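Long-range contact in regulatory protein YycH-like domain-containing protein (Eubacterium rectale, PDB 5COZ), which is of unknown function but probably carries a YycH-like regulatory domain and is probably a membrane-anchored lipoprotein: residues Asp41-Asp46 against Gly294-Ser299. Sequence-based numbering, arbitrary orientation. Where two conformers were deposited one is given.
Sequences DKLNID and GDIEVS
Leu43 lies alongside Ile296 on the sheet face that helix 276-288 covers, its CD1 pressed to within 3.4 Å of Ile296 CG2, tighter than usual for two methyls. Chi1 of -180° sets Leu43 CG opposite the backbone N, and the next torsion turns CD1, not CD2, to the neighbouring strand. Ile45 CG1 rests beside Val298 CB at 4.2 Å; branched aliphatic side chains suit this buried layer between strands and helix, where Leu280 packs on Ile45 and Leu287 on Ile296 and Val298. On the other, wetter face, where polar residues suit the partial exposure, Asn44 ND2 gives a bent hydrogen bond of 3.2 Å to Glu297 OE1, leaving nearly in its own amide plane but arriving above the carboxylate, the two planes 86° apart. Two waters bridge Glu297 OE2 to Asp46, one reaching Asp46 O, the other Asp46 OD2, which also forms a salt bridge with Lys36; water and lysine probably ease the closeness of two acids. Asn44 N bonds to Ile296 O (2.9 Å) and its O takes Val298 N, gripping the two residues that flank Glu297: the pattern of adjacent parallel strands, here joining the N-terminal hairpin 34-50 to a C-terminal strand of the mixed sheet.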
loop_
_atom_site.group_PDB
_atom_site.type_symbol
_atom_site.label_atom_id
_atom_site.label_comp_id
_atom_site.label_asym_id
_atom_site.label_seq_id
_atom_site.Cartn_x
_atom_site.Cartn_y
_atom_site.Cartn_z
ATOM N N ASP A 41 -30.340 4.936 2.707
ATOM C CA ASP A 41 -30.473 3.918 1.653
ATOM C C ASP A 41 -29.479 4.091 0.483
ATOM O O ASP A 41 -29.486 3.261 -0.426
ATOM C CB ASP A 41 -31.920 3.833 1.140
ATOM C CG ASP A 41 -32.485 5.107 0.553
ATOM O OD1 ASP A 41 -31.697 6.038 0.281
ATOM O OD2 ASP A 41 -33.714 5.176 0.367
ATOM N N LYS A 42 -28.613 5.113 0.519
ATOM C CA LYS A 42 -27.614 5.292 -0.543
ATOM C C LYS A 42 -26.200 5.391 0.035
ATOM O O LYS A 42 -25.267 5.611 -0.726
ATOM C CB LYS A 42 -27.938 6.557 -1.365
ATOM C CG LYS A 42 -29.257 6.451 -2.146
ATOM C CD LYS A 42 -29.385 7.649 -3.047
ATOM C CE LYS A 42 -30.710 7.814 -3.737
ATOM N NZ LYS A 42 -30.589 8.618 -4.982
ATOM N N LEU A 43 -26.033 5.174 1.353
ATOM C CA LEU A 43 -24.746 5.313 2.018
ATOM C C LEU A 43 -24.605 4.300 3.124
ATOM O O LEU A 43 -25.304 4.336 4.143
ATOM C CB LEU A 43 -24.629 6.762 2.548
ATOM C CG LEU A 43 -23.334 7.182 3.304
ATOM C CD1 LEU A 43 -22.090 6.892 2.552
ATOM C CD2 LEU A 43 -23.372 8.676 3.630
ATOM N N ASN A 44 -23.647 3.405 2.910
ATOM C CA ASN A 44 -23.349 2.316 3.800
ATOM C C ASN A 44 -21.906 2.400 4.314
ATOM O O ASN A 44 -21.031 2.940 3.621
ATOM C CB ASN A 44 -23.552 1.042 2.998
ATOM C CG ASN A 44 -23.330 -0.215 3.751
ATOM O OD1 ASN A 44 -23.661 -0.329 4.934
ATOM N ND2 ASN A 44 -22.767 -1.181 3.067
ATOM N N ILE A 45 -21.660 1.843 5.479
ATOM C CA ILE A 45 -20.311 1.748 6.034
ATOM C C ILE A 45 -20.025 0.273 6.277
ATOM O O ILE A 45 -20.774 -0.376 6.999
ATOM C CB ILE A 45 -20.171 2.572 7.339
ATOM C CG1 ILE A 45 -20.473 4.079 7.068
ATOM C CG2 ILE A 45 -18.758 2.368 7.936
ATOM C CD1 ILE A 45 -20.522 4.905 8.308
ATOM N N ASP A 46 -18.962 -0.277 5.684
ATOM C CA ASP A 46 -18.539 -1.669 5.950
ATOM C C ASP A 46 -17.032 -1.607 5.879
ATOM O O ASP A 46 -16.410 -1.892 4.842
ATOM C CB ASP A 46 -19.166 -2.642 4.945
ATOM C CG ASP A 46 -18.949 -4.100 5.286
ATOM O OD1 ASP A 46 -18.241 -4.382 6.273
ATOM O OD2 ASP A 46 -19.485 -4.960 4.561
ATOM N N GLY A 294 -23.966 8.700 -7.216
ATOM C CA GLY A 294 -24.062 7.257 -6.998
ATOM C C GLY A 294 -23.999 6.797 -5.555
ATOM O O GLY A 294 -23.459 7.485 -4.679
ATOM N N ASP A 295 -24.487 5.566 -5.319
ATOM C CA ASP A 295 -24.472 4.969 -3.980
ATOM C C ASP A 295 -23.055 4.821 -3.471
ATOM O O ASP A 295 -22.147 4.583 -4.269
ATOM C CB ASP A 295 -25.127 3.601 -4.037
ATOM C CG ASP A 295 -26.569 3.615 -4.510
ATOM O OD1 ASP A 295 -27.193 4.717 -4.537
ATOM O OD2 ASP A 295 -27.087 2.530 -4.837
ATOM N N ILE A 296 -22.869 4.941 -2.155
ATOM C CA ILE A 296 -21.539 4.921 -1.568
ATOM C C ILE A 296 -21.405 3.865 -0.490
ATOM O O ILE A 296 -22.340 3.651 0.279
ATOM C CB ILE A 296 -21.200 6.344 -1.011
ATOM C CG1 ILE A 296 -20.964 7.326 -2.179
ATOM C CG2 ILE A 296 -19.953 6.312 -0.067
ATOM C CD1 ILE A 296 -20.987 8.845 -1.792
ATOM N N GLU A 297 -20.205 3.255 -0.396
ATOM C CA GLU A 297 -19.857 2.332 0.672
ATOM C C GLU A 297 -18.474 2.704 1.182
ATOM O O GLU A 297 -17.505 2.637 0.422
ATOM C CB GLU A 297 -19.892 0.880 0.195
ATOM C CG GLU A 297 -19.557 -0.085 1.321
ATOM C CD GLU A 297 -19.729 -1.523 0.896
ATOM O OE1 GLU A 297 -20.881 -1.909 0.600
ATOM O OE2 GLU A 297 -18.701 -2.219 0.736
ATOM N N VAL A 298 -18.371 3.068 2.465
ATOM C CA VAL A 298 -17.083 3.391 3.104
ATOM C C VAL A 298 -16.408 2.066 3.459
ATOM O O VAL A 298 -17.040 1.221 4.100
ATOM C CB VAL A 298 -17.293 4.287 4.353
ATOM C CG1 VAL A 298 -15.965 4.477 5.121
ATOM C CG2 VAL A 298 -17.872 5.641 3.943
ATOM N N SER A 299 -15.138 1.874 3.039
ATOM C CA SER A 299 -14.459 0.595 3.210
ATOM C C SER A 299 -13.289 0.605 4.204
ATOM O O SER A 299 -12.898 -0.466 4.678
ATOM C CB SER A 299 -13.953 0.107 1.853
ATOM O OG SER A 299 -12.829 0.868 1.426
HETATM O O HOH W 1 -29.404 2.007 -3.508
HETATM O O HOH W 2 -24.683 8.146 -2.013
HETATM O O HOH W 3 -16.350 -2.055 2.074
HETATM O O HOH W 4 -18.958 -4.849 1.820
#